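Local coordinates for extracellular solute-binding protein, family 1 (Bifidobacterium longum subsp. infantis ATCC 15697, PDB 3OMB) that probably captures a carbohydrate outside the cell for an ABC transporter and binds a magnesium ion, at residues 140-145 against 150-155; 133-138 against 346-351; 107-112 against 471-476. All coordinates share one frame; numbering follows the deposited sequence.

Contact 1. Residues 140-145 against 150-155; sequences KMSTDS and YAIADG
S142 and I152 bring their CA atoms to 4.8 Å where the end of helix 136-142 packs on strand 152-155, the two linked by a loop, in what is, by family, probably a type 2 periplasmic binding protein fold. S142 carries the contact. With chi1 at -56° its OG stands beside its own backbone N, anti to the carbonyl carbon, and from there accepts the amide of A153: N to OG is 2.9 Å and almost straight at 169°. The same hydroxyl donates back into the helix to the carbonyl of A138, so one oxygen links the helix end to the strand and its rotation is fixed at both sides. The methyl CG2 of I152 lies alongside it. M141, a selenomethionine with its chain extended beyond CG, sets SE against the methyl of A153, 3.9 Å from CB, and adds an apolar patch beside the polar bond. Further along the loop, D144 brings OD2 obliquely to the ring of Y150, while its hydrogen bond goes to Y109. At this end a water bridges the two backbones, donating to S142 O at 2.6 Å and accepting from Y150 N at 2.9 Å.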
ATOM      1  N   LYS A 140      -1.397 -16.826   5.940  1.00 21.65           N
ATOM      2  CA  LYS A 140      -2.619 -16.377   6.566  1.00 22.50           C
ATOM      3  C   LYS A 140      -3.437 -15.516   5.620  1.00 22.67           C
ATOM      4  O   LYS A 140      -4.654 -15.688   5.532  1.00 23.02           O
ATOM      5  CB  LYS A 140      -2.312 -15.652   7.869  1.00 22.55           C
ATOM      6  CG  LYS A 140      -1.944 -16.570   9.028  1.00 23.98           C
ATOM      7  CD  LYS A 140      -1.841 -15.732  10.295  1.00 30.53           C
ATOM      8  CE  LYS A 140      -0.637 -16.057  11.141  1.00 33.78           C
ATOM      9  NZ  LYS A 140      -0.869 -17.357  11.804  1.00 38.03           N
HETATM   10  N   MSE A 141      -2.768 -14.619   4.894  1.00 22.91           N
HETATM   11  CA  MSE A 141      -3.386 -13.878   3.788  1.00 24.07           C
HETATM   12  C   MSE A 141      -4.018 -14.790   2.733  1.00 24.40           C
HETATM   13  O   MSE A 141      -5.084 -14.482   2.181  1.00 24.59           O
HETATM   14  CB  MSE A 141      -2.350 -13.034   3.070  1.00 24.35           C
HETATM   15  CG  MSE A 141      -2.196 -11.661   3.586  1.00 27.15           C
HETATM   16 SE   MSE A 141      -1.016 -10.704   2.329  0.75 33.15          SE
HETATM   17  CE  MSE A 141      -0.566  -9.259   3.545  1.00 33.51           C
ATOM     18  N   SER A 142      -3.360 -15.902   2.456  1.00 24.27           N
ATOM     19  CA  SER A 142      -3.798 -16.787   1.373  1.00 25.10           C
ATOM     20  C   SER A 142      -4.875 -17.791   1.744  1.00 25.83           C
ATOM     21  O   SER A 142      -5.504 -18.359   0.855  1.00 26.91           O
ATOM     22  CB  SER A 142      -2.607 -17.513   0.770  1.00 24.49           C
ATOM     23  OG  SER A 142      -1.649 -16.566   0.334  1.00 25.72           O
ATOM     24  N   THR A 143      -5.102 -17.985   3.047  1.00 26.59           N
ATOM     25  CA  THR A 143      -5.995 -19.017   3.581  1.00 27.24           C
ATOM     26  C   THR A 143      -7.167 -18.362   4.320  1.00 28.10           C
ATOM     27  O   THR A 143      -6.970 -17.516   5.215  1.00 27.94           O
ATOM     28  CB  THR A 143      -5.243 -19.925   4.586  1.00 27.55           C
ATOM     29  OG1 THR A 143      -4.053 -20.426   3.977  1.00 29.05           O
ATOM     30  CG2 THR A 143      -6.098 -21.097   5.074  1.00 27.02           C
ATOM     31  N   ASP A 144      -8.384 -18.753   3.959  1.00 28.38           N
ATOM     32  CA  ASP A 144      -9.536 -18.228   4.660  1.00 29.59           C
ATOM     33  C   ASP A 144      -9.835 -19.052   5.913  1.00 30.26           C
ATOM     34  O   ASP A 144      -9.125 -20.014   6.245  1.00 30.07           O
ATOM     35  CB  ASP A 144     -10.759 -18.094   3.741  1.00 29.79           C
ATOM     36  CG  ASP A 144     -11.232 -19.431   3.182  1.00 30.82           C
ATOM     37  OD1 ASP A 144     -11.054 -20.483   3.842  1.00 31.92           O
ATOM     38  OD2 ASP A 144     -11.808 -19.425   2.076  1.00 31.68           O
ATOM     39  N   SER A 145     -10.888 -18.659   6.606  1.00 31.08           N
ATOM     40  CA  SER A 145     -11.244 -19.280   7.862  1.00 32.64           C
ATOM     41  C   SER A 145     -11.787 -20.696   7.657  1.00 33.32           C
ATOM     42  O   SER A 145     -11.924 -21.436   8.619  1.00 34.40           O
ATOM     43  CB  SER A 145     -12.276 -18.424   8.604  1.00 32.70           C
ATOM     44  OG  SER A 145     -13.466 -18.323   7.833  1.00 33.55           O
ATOM     45  N   TYR A 150      -7.969 -19.750  -2.255  1.00 26.01           N
ATOM     46  CA  TYR A 150      -8.499 -19.399  -3.556  1.00 25.08           C
ATOM     47  C   TYR A 150      -7.612 -18.388  -4.268  1.00 24.53           C
ATOM     48  O   TYR A 150      -7.617 -18.311  -5.493  1.00 24.39           O
ATOM     49  CB  TYR A 150      -9.917 -18.861  -3.415  1.00 25.32           C
ATOM     50  CG  TYR A 150     -10.939 -19.954  -3.208  1.00 26.29           C
ATOM     51  CD1 TYR A 150     -11.019 -21.035  -4.095  1.00 26.20           C
ATOM     52  CD2 TYR A 150     -11.840 -19.902  -2.143  1.00 26.85           C
ATOM     53  CE1 TYR A 150     -11.954 -22.026  -3.930  1.00 27.87           C
ATOM     54  CE2 TYR A 150     -12.798 -20.900  -1.971  1.00 26.89           C
ATOM     55  CZ  TYR A 150     -12.837 -21.954  -2.867  1.00 27.22           C
ATOM     56  OH  TYR A 150     -13.748 -22.959  -2.709  1.00 28.32           O
ATOM     57  N   ALA A 151      -6.837 -17.633  -3.497  1.00 23.42           N
ATOM     58  CA  ALA A 151      -6.027 -16.565  -4.051  1.00 22.68           C
ATOM     59  C   ALA A 151      -4.757 -16.477  -3.246  1.00 21.76           C
ATOM     60  O   ALA A 151      -4.792 -16.129  -2.085  1.00 21.18           O
ATOM     61  CB  ALA A 151      -6.791 -15.206  -3.999  1.00 22.16           C
ATOM     62  N   ILE A 152      -3.635 -16.788  -3.879  1.00 21.28           N
ATOM     63  CA  ILE A 152      -2.346 -16.778  -3.185  1.00 20.68           C
ATOM     64  C   ILE A 152      -1.750 -15.379  -3.209  1.00 20.08           C
ATOM     65  O   ILE A 152      -1.795 -14.681  -4.239  1.00 19.83           O
ATOM     66  CB  ILE A 152      -1.390 -17.812  -3.800  1.00 20.98           C
ATOM     67  CG1 ILE A 152      -2.154 -19.146  -3.944  1.00 22.15           C
ATOM     68  CG2 ILE A 152      -0.110 -17.952  -2.959  1.00 20.54           C
ATOM     69  CD1 ILE A 152      -1.311 -20.391  -4.198  1.00 25.85           C
ATOM     70  N   ALA A 153      -1.198 -14.980  -2.068  1.00 19.09           N
ATOM     71  CA  ALA A 153      -0.533 -13.695  -1.937  1.00 18.71           C
ATOM     72  C   ALA A 153       0.798 -13.683  -2.684  1.00 18.67           C
ATOM     73  O   ALA A 153       1.283 -14.711  -3.172  1.00 17.99           O
ATOM     74  CB  ALA A 153      -0.313 -13.359  -0.439  1.00 18.03           C
ATOM     75  N   ASP A 154       1.389 -12.503  -2.765  1.00 19.53           N
ATOM     76  CA  ASP A 154       2.737 -12.365  -3.322  1.00 20.12           C
ATOM     77  C   ASP A 154       3.601 -11.491  -2.405  1.00 19.63           C
ATOM     78  O   ASP A 154       3.095 -10.814  -1.515  1.00 19.65           O
ATOM     79  CB  ASP A 154       2.649 -11.791  -4.728  1.00 20.32           C
ATOM     80  CG  ASP A 154       1.671 -10.646  -4.817  1.00 23.36           C
ATOM     81  OD1 ASP A 154       2.012  -9.543  -4.316  1.00 27.94           O
ATOM     82  OD2 ASP A 154       0.561 -10.846  -5.374  1.00 23.51           O
ATOM     83  N   GLY A 155       4.903 -11.521  -2.613  1.00 19.64           N
ATOM     84  CA  GLY A 155       5.822 -10.726  -1.796  1.00 18.98           C
ATOM     85  C   GLY A 155       6.938 -10.124  -2.623  1.00 18.66           C
ATOM     86  O   GLY A 155       7.430 -10.752  -3.539  1.00 18.83           O
TER
HETATM   87  O   HOH W   1      -7.555 -17.499  -0.482  1.00 27.21           O

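Contact 2. Residues 133-138 against 346-351; sequences KQKPDA and SSELSP
K135 meets E348, with L349 against A138 beside them, where the junction between helices 126-134 and 136-142 packs against residues 346-351, including strand 349-350, the antiparallel partner of 152-155. K135 occupies the N-cap position of the second helix. From CB, its chain turns sharply at CG (chi2 -77°) and then runs straight: CD comes to 3.7 Å from OE1 of E348, CE closes to 3.2 Å, and NZ ends 2.7 Å from that same OE1 in a salt bridge. The ammonium meets the syn lone pair of the carboxylate, and the two chains cross at about a right angle. NZ also forms a salt bridge with D428, so this ammonium has two acidic partners. L349 spreads its branches over the helix start, CD1 against A138 N at 3.7 Å and against D137 CB, CD2 against CB of A138 at 4.1 Å. E348 is held from its backbone by an ST turn in which S346 OG accepts its amide. Replacing K135 with a leucine would probably leave the carboxylates of E348 and D428 without the cation they share. The chemistry thus implies a charge pairing between distant parts of the chain, with leucine packing beside it.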
ATOM      1  N   LYS A 133       6.207 -21.066   4.396  1.00 22.41           N
ATOM      2  CA  LYS A 133       7.033 -21.449   5.527  1.00 23.78           C
ATOM      3  C   LYS A 133       7.862 -20.267   6.034  1.00 24.17           C
ATOM      4  O   LYS A 133       7.919 -20.026   7.246  1.00 25.36           O
ATOM      5  CB  LYS A 133       7.923 -22.640   5.189  1.00 24.28           C
ATOM      6  CG  LYS A 133       8.780 -23.112   6.357  1.00 27.44           C
ATOM      7  CD  LYS A 133       9.727 -24.208   5.931  1.00 30.60           C
ATOM      8  CE  LYS A 133      10.910 -24.289   6.881  1.00 33.03           C
ATOM      9  NZ  LYS A 133      11.595 -25.603   6.733  1.00 34.47           N
ATOM     10  N   GLN A 134       8.483 -19.529   5.120  1.00 23.27           N
ATOM     11  CA  GLN A 134       9.283 -18.364   5.483  1.00 23.21           C
ATOM     12  C   GLN A 134       8.462 -17.107   5.886  1.00 23.23           C
ATOM     13  O   GLN A 134       8.923 -16.294   6.694  1.00 22.93           O
ATOM     14  CB  GLN A 134      10.230 -18.017   4.325  1.00 22.93           C
ATOM     15  CG  GLN A 134      11.385 -17.143   4.751  1.00 22.08           C
ATOM     16  CD  GLN A 134      12.303 -16.852   3.606  1.00 21.08           C
ATOM     17  OE1 GLN A 134      12.142 -15.846   2.924  1.00 20.22           O
ATOM     18  NE2 GLN A 134      13.242 -17.754   3.351  1.00 19.89           N
ATOM     19  N   LYS A 135       7.265 -16.958   5.320  1.00 22.58           N
ATOM     20  CA  LYS A 135       6.431 -15.786   5.554  1.00 22.69           C
ATOM     21  C   LYS A 135       5.058 -16.256   6.026  1.00 23.01           C
ATOM     22  O   LYS A 135       4.105 -16.328   5.230  1.00 21.91           O
ATOM     23  CB  LYS A 135       6.260 -14.977   4.261  1.00 22.41           C
ATOM     24  CG  LYS A 135       7.523 -14.726   3.437  1.00 23.82           C
ATOM     25  CD  LYS A 135       8.363 -13.651   4.046  1.00 25.10           C
ATOM     26  CE  LYS A 135       9.660 -13.445   3.271  1.00 26.00           C
ATOM     27  NZ  LYS A 135      10.317 -12.205   3.806  1.00 23.89           N
ATOM     28  N   PRO A 136       4.930 -16.569   7.324  1.00 23.59           N
ATOM     29  CA  PRO A 136       3.638 -17.105   7.762  1.00 23.87           C
ATOM     30  C   PRO A 136       2.487 -16.119   7.605  1.00 23.87           C
ATOM     31  O   PRO A 136       1.325 -16.543   7.600  1.00 24.29           O
ATOM     32  CB  PRO A 136       3.863 -17.464   9.237  1.00 24.40           C
ATOM     33  CG  PRO A 136       5.300 -17.174   9.529  1.00 24.59           C
ATOM     34  CD  PRO A 136       5.834 -16.293   8.450  1.00 24.44           C
ATOM     35  N   ASP A 137       2.772 -14.826   7.477  1.00 23.29           N
ATOM     36  CA  ASP A 137       1.667 -13.881   7.242  1.00 23.59           C
ATOM     37  C   ASP A 137       1.062 -14.003   5.823  1.00 23.08           C
ATOM     38  O   ASP A 137      -0.114 -13.674   5.618  1.00 22.19           O
ATOM     39  CB  ASP A 137       2.055 -12.434   7.571  1.00 24.03           C
ATOM     40  CG  ASP A 137       2.069 -12.141   9.101  1.00 27.20           C
ATOM     41  OD1 ASP A 137       1.902 -13.074   9.944  1.00 28.36           O
ATOM     42  OD2 ASP A 137       2.254 -10.951   9.459  1.00 29.95           O
ATOM     43  N   ALA A 138       1.870 -14.481   4.863  1.00 22.80           N
ATOM     44  CA  ALA A 138       1.403 -14.775   3.505  1.00 21.82           C
ATOM     45  C   ALA A 138       0.513 -15.994   3.465  1.00 21.82           C
ATOM     46  O   ALA A 138      -0.423 -16.039   2.684  1.00 21.89           O
ATOM     47  CB  ALA A 138       2.564 -14.982   2.562  1.00 21.66           C
ATOM     48  N   SER A 346       3.116  -2.951   6.147  1.00 17.44           N
ATOM     49  CA  SER A 346       4.270  -3.560   5.510  1.00 18.76           C
ATOM     50  C   SER A 346       4.082  -3.399   4.017  1.00 18.88           C
ATOM     51  O   SER A 346       2.972  -3.551   3.525  1.00 19.93           O
ATOM     52  CB  SER A 346       4.348  -5.051   5.873  1.00 19.24           C
ATOM     53  OG  SER A 346       5.260  -5.697   5.005  1.00 21.97           O
ATOM     54  N   SER A 347       5.146  -3.084   3.292  1.00 19.72           N
ATOM     55  CA  SER A 347       5.069  -2.941   1.836  1.00 20.01           C
ATOM     56  C   SER A 347       5.422  -4.241   1.083  1.00 20.53           C
ATOM     57  O   SER A 347       5.473  -4.247  -0.136  1.00 19.72           O
ATOM     58  CB  SER A 347       5.997  -1.810   1.381  1.00 19.99           C
ATOM     59  OG  SER A 347       5.755  -0.624   2.118  1.00 19.62           O
ATOM     60  N   GLU A 348       5.661  -5.328   1.814  1.00 21.45           N
ATOM     61  CA  GLU A 348       6.209  -6.546   1.222  1.00 22.97           C
ATOM     62  C   GLU A 348       5.136  -7.442   0.603  1.00 23.43           C
ATOM     63  O   GLU A 348       5.193  -7.757  -0.597  1.00 22.61           O
ATOM     64  CB  GLU A 348       6.987  -7.353   2.264  1.00 23.24           C
ATOM     65  CG  GLU A 348       7.588  -8.634   1.663  1.00 24.93           C
ATOM     66  CD  GLU A 348       8.437  -9.423   2.658  1.00 27.02           C
ATOM     67  OE1 GLU A 348       9.054 -10.444   2.241  1.00 26.09           O
ATOM     68  OE2 GLU A 348       8.497  -9.013   3.844  1.00 28.42           O
ATOM     69  N   LEU A 349       4.184  -7.850   1.439  1.00 23.82           N
ATOM     70  CA  LEU A 349       3.137  -8.785   1.063  1.00 25.59           C
ATOM     71  C   LEU A 349       1.882  -8.109   0.564  1.00 26.80           C
ATOM     72  O   LEU A 349       1.524  -7.021   1.000  1.00 27.00           O
ATOM     73  CB  LEU A 349       2.767  -9.692   2.236  1.00 25.51           C
ATOM     74  CG  LEU A 349       3.925 -10.482   2.839  1.00 26.41           C
ATOM     75  CD1 LEU A 349       3.459 -11.190   4.105  1.00 27.61           C
ATOM     76  CD2 LEU A 349       4.571 -11.472   1.830  1.00 24.40           C
ATOM     77  N   SER A 350       1.205  -8.787  -0.351  1.00 27.89           N
ATOM     78  CA  SER A 350       0.044  -8.231  -1.014  1.00 28.91           C
ATOM     79  C   SER A 350      -0.919  -9.379  -1.309  1.00 28.65           C
ATOM     80  O   SER A 350      -0.503 -10.400  -1.847  1.00 27.92           O
ATOM     81  CB  SER A 350       0.497  -7.512  -2.288  1.00 29.28           C
ATOM     82  OG  SER A 350      -0.583  -7.294  -3.163  1.00 32.48           O
ATOM     83  N   PRO A 351      -2.204  -9.233  -0.916  1.00 28.90           N
ATOM     84  CA  PRO A 351      -3.086 -10.388  -1.045  1.00 28.08           C
ATOM     85  C   PRO A 351      -3.536 -10.558  -2.481  1.00 27.49           C
ATOM     86  O   PRO A 351      -3.336  -9.656  -3.298  1.00 27.00           O
ATOM     87  CB  PRO A 351      -4.286 -10.043  -0.150  1.00 28.72           C
ATOM     88  CG  PRO A 351      -3.961  -8.729   0.525  1.00 28.91           C
ATOM     89  CD  PRO A 351      -2.861  -8.087  -0.256  1.00 28.81           C
TER

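Contact 3. Residues 107-112 against 471-476; sequences EAYQYP and MDPSDA
Y109 has a first torsion of -71°, which sets its CG beside its own backbone N, and this swings the ring away from P473 while CB stays pointed at the proline. Q110, next in the helix, has an extended chain beyond CG (chi2 174°) and runs past the same proline in the opposite direction. Both residues therefore offer P473 their aliphatic roots. CB of Y109 meets CG and CD of the pyrrolidine ring together, each at 3.6 Å, and CG of Q110 reaches P473 CB at 4.0 Å. The tyrosine ring is met obliquely by P473 CD. The closest approaches are carbon to carbon, and the contact is small, 134 Å² in all, and lies at the surface.

The hydroxyl of Y109 is engaged outside these segments: it bonds to D144 and R148, and the ring packs edge-to-face with that of Y150, so the side chain is anchored where P473 leans on its CB. P473 begins helix 473-486 directly after the N-cap residue D472, whose O accepts from A476 N at 3.1 Å. D475, in the first turn, makes a salt bridge to K528 and a hydrogen bond to W529 NE1, both of helix 519-534. Helix 106-110 ends nearby with Y111 N bonded to E107 O at 2.8 Å. A proline in the first turn of a helix, where its missing N-H costs nothing, is a familiar feature; here it is the N1 residue right after the N-cap, and its ring packs on CB of Y109 and CG of Q110 at the end of helix 106-110.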
ATOM      1  N   GLU A 107     -14.484 -13.749  -4.248  1.00 34.19           N
ATOM      2  CA  GLU A 107     -15.141 -14.021  -5.523  1.00 34.99           C
ATOM      3  C   GLU A 107     -15.365 -15.498  -5.814  1.00 34.16           C
ATOM      4  O   GLU A 107     -16.328 -15.867  -6.481  1.00 33.27           O
ATOM      5  CB  GLU A 107     -14.396 -13.343  -6.656  1.00 35.42           C
ATOM      6  CG  GLU A 107     -14.949 -11.948  -6.866  1.00 40.50           C
ATOM      7  CD  GLU A 107     -13.896 -10.879  -6.865  1.00 45.12           C
ATOM      8  OE1 GLU A 107     -12.682 -11.205  -6.885  1.00 47.65           O
ATOM      9  OE2 GLU A 107     -14.294  -9.693  -6.833  1.00 48.06           O
ATOM     10  N   ALA A 108     -14.489 -16.334  -5.273  1.00 33.41           N
ATOM     11  CA  ALA A 108     -14.693 -17.770  -5.304  1.00 34.08           C
ATOM     12  C   ALA A 108     -15.946 -18.194  -4.535  1.00 34.88           C
ATOM     13  O   ALA A 108     -16.544 -19.239  -4.851  1.00 35.33           O
ATOM     14  CB  ALA A 108     -13.487 -18.482  -4.780  1.00 33.62           C
ATOM     15  N   TYR A 109     -16.336 -17.389  -3.543  1.00 35.41           N
ATOM     16  CA  TYR A 109     -17.568 -17.611  -2.785  1.00 36.41           C
ATOM     17  C   TYR A 109     -18.783 -16.950  -3.432  1.00 36.89           C
ATOM     18  O   TYR A 109     -19.899 -17.468  -3.344  1.00 36.60           O
ATOM     19  CB  TYR A 109     -17.400 -17.169  -1.325  1.00 36.65           C
ATOM     20  CG  TYR A 109     -16.490 -18.095  -0.537  1.00 37.43           C
ATOM     21  CD1 TYR A 109     -16.964 -19.326  -0.057  1.00 38.92           C
ATOM     22  CD2 TYR A 109     -15.156 -17.758  -0.287  1.00 36.38           C
ATOM     23  CE1 TYR A 109     -16.135 -20.183   0.661  1.00 37.77           C
ATOM     24  CE2 TYR A 109     -14.322 -18.603   0.424  1.00 35.30           C
ATOM     25  CZ  TYR A 109     -14.816 -19.817   0.898  1.00 36.70           C
ATOM     26  OH  TYR A 109     -13.999 -20.677   1.602  1.00 36.37           O
ATOM     27  N   GLN A 110     -18.561 -15.821  -4.100  1.00 37.13           N
ATOM     28  CA  GLN A 110     -19.628 -15.170  -4.850  1.00 38.39           C
ATOM     29  C   GLN A 110     -20.025 -15.964  -6.101  1.00 38.39           C
ATOM     30  O   GLN A 110     -21.177 -15.956  -6.489  1.00 38.51           O
ATOM     31  CB  GLN A 110     -19.250 -13.735  -5.210  1.00 38.51           C
ATOM     32  CG  GLN A 110     -19.556 -12.742  -4.092  1.00 41.48           C
ATOM     33  CD  GLN A 110     -19.040 -11.342  -4.383  1.00 44.03           C
ATOM     34  OE1 GLN A 110     -17.955 -11.164  -4.949  1.00 44.55           O
ATOM     35  NE2 GLN A 110     -19.824 -10.333  -3.990  1.00 45.22           N
ATOM     36  N   TYR A 111     -19.058 -16.633  -6.721  1.00 38.09           N
ATOM     37  CA  TYR A 111     -19.306 -17.447  -7.902  1.00 38.46           C
ATOM     38  C   TYR A 111     -18.824 -18.859  -7.612  1.00 38.01           C
ATOM     39  O   TYR A 111     -17.698 -19.222  -7.959  1.00 37.30           O
ATOM     40  CB  TYR A 111     -18.625 -16.837  -9.136  1.00 38.28           C
ATOM     41  CG  TYR A 111     -19.093 -15.426  -9.416  1.00 40.82           C
ATOM     42  CD1 TYR A 111     -20.173 -15.177 -10.278  1.00 44.10           C
ATOM     43  CD2 TYR A 111     -18.490 -14.336  -8.784  1.00 41.67           C
ATOM     44  CE1 TYR A 111     -20.626 -13.856 -10.514  1.00 45.74           C
ATOM     45  CE2 TYR A 111     -18.926 -13.031  -9.001  1.00 43.69           C
ATOM     46  CZ  TYR A 111     -19.987 -12.793  -9.867  1.00 45.17           C
ATOM     47  OH  TYR A 111     -20.395 -11.493 -10.062  1.00 46.59           O
ATOM     48  N   PRO A 112     -19.672 -19.664  -6.943  1.00 38.48           N
ATOM     49  CA  PRO A 112     -19.269 -21.017  -6.536  1.00 38.75           C
ATOM     50  C   PRO A 112     -18.752 -21.857  -7.709  1.00 38.85           C
ATOM     51  O   PRO A 112     -19.261 -21.749  -8.827  1.00 38.43           O
ATOM     52  CB  PRO A 112     -20.556 -21.609  -5.961  1.00 39.33           C
ATOM     53  CG  PRO A 112     -21.334 -20.399  -5.491  1.00 39.55           C
ATOM     54  CD  PRO A 112     -21.058 -19.364  -6.547  1.00 38.63           C
HETATM   55  N   MSE A 471     -13.258 -12.656   4.107  1.00 28.42           N
HETATM   56  CA  MSE A 471     -14.512 -12.766   4.866  1.00 29.31           C
HETATM   57  C   MSE A 471     -15.554 -13.522   4.055  1.00 30.41           C
HETATM   58  O   MSE A 471     -15.387 -13.663   2.849  1.00 31.37           O
HETATM   59  CB  MSE A 471     -15.108 -11.383   5.052  1.00 28.83           C
HETATM   60  CG  MSE A 471     -14.395 -10.518   5.975  1.00 29.11           C
HETATM   61 SE   MSE A 471     -15.295  -8.817   6.095  0.75 29.08          SE
HETATM   62  CE  MSE A 471     -13.976  -8.134   7.331  1.00 28.72           C
ATOM     63  N   ASP A 472     -16.643 -13.948   4.700  1.00 30.73           N
ATOM     64  CA  ASP A 472     -17.877 -14.353   4.003  1.00 32.41           C
ATOM     65  C   ASP A 472     -18.345 -13.224   3.052  1.00 31.22           C
ATOM     66  O   ASP A 472     -18.228 -12.049   3.402  1.00 30.70           O
ATOM     67  CB  ASP A 472     -19.028 -14.586   5.008  1.00 33.79           C
ATOM     68  CG  ASP A 472     -18.781 -15.754   5.975  1.00 38.10           C
ATOM     69  OD1 ASP A 472     -17.936 -16.648   5.700  1.00 43.88           O
ATOM     70  OD2 ASP A 472     -19.477 -15.796   7.024  1.00 42.08           O
ATOM     71  N   PRO A 473     -18.897 -13.572   1.872  1.00 31.09           N
ATOM     72  CA  PRO A 473     -19.481 -12.536   1.014  1.00 30.51           C
ATOM     73  C   PRO A 473     -20.614 -11.737   1.666  1.00 29.85           C
ATOM     74  O   PRO A 473     -20.777 -10.553   1.365  1.00 29.95           O
ATOM     75  CB  PRO A 473     -20.021 -13.311  -0.198  1.00 30.67           C
ATOM     76  CG  PRO A 473     -19.710 -14.738   0.030  1.00 31.07           C
ATOM     77  CD  PRO A 473     -18.742 -14.854   1.156  1.00 31.10           C
ATOM     78  N   SER A 474     -21.386 -12.353   2.551  1.00 29.13           N
ATOM     79  CA  SER A 474     -22.460 -11.606   3.203  1.00 29.07           C
ATOM     80  C   SER A 474     -21.904 -10.548   4.156  1.00 27.78           C
ATOM     81  O   SER A 474     -22.513  -9.501   4.337  1.00 27.53           O
ATOM     82  CB  SER A 474     -23.422 -12.530   3.938  1.00 29.82           C
ATOM     83  OG  SER A 474     -22.699 -13.283   4.906  1.00 33.22           O
ATOM     84  N   ASP A 475     -20.755 -10.819   4.772  1.00 26.14           N
ATOM     85  CA  ASP A 475     -20.148  -9.842   5.665  1.00 25.31           C
ATOM     86  C   ASP A 475     -19.485  -8.708   4.883  1.00 24.40           C
ATOM     87  O   ASP A 475     -19.631  -7.548   5.240  1.00 23.36           O
ATOM     88  CB  ASP A 475     -19.179 -10.505   6.650  1.00 25.62           C
ATOM     89  CG  ASP A 475     -19.888 -11.032   7.904  1.00 27.02           C
ATOM     90  OD1 ASP A 475     -21.099 -10.746   8.077  1.00 27.59           O
ATOM     91  OD2 ASP A 475     -19.222 -11.706   8.729  1.00 26.60           O
ATOM     92  N   ALA A 476     -18.804  -9.053   3.794  1.00 24.47           N
ATOM     93  CA  ALA A 476     -18.191  -8.074   2.901  1.00 25.24           C
ATOM     94  C   ALA A 476     -19.241  -7.087   2.365  1.00 25.59           C
ATOM     95  O   ALA A 476     -19.026  -5.869   2.381  1.00 25.26           O
ATOM     96  CB  ALA A 476     -17.457  -8.775   1.749  1.00 25.39           C
TER

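Overall arrangement
From the N terminus, the chain first meets contact 3 at helix 106-110, then contact 2 at the junction of helices 126-134 and 136-142, and then contact 1, which closes at once through a loop of four residues. The loop of contact 2 closes 208 residues on, at strand 349-350, and that of contact 3 only at the start of helix 473-486. All three are therefore nested, with none crossing. Contacts 1 and 2, centred about 9 Å apart, share helix 136-142 and the two-stranded antiparallel pair 152-155 with 349-350. Contact 3, centred about 15 Å from contact 1, joins it through D144 with Y109 and Y150 with A108, and ties the start of helix 473-486 to helix 106-110.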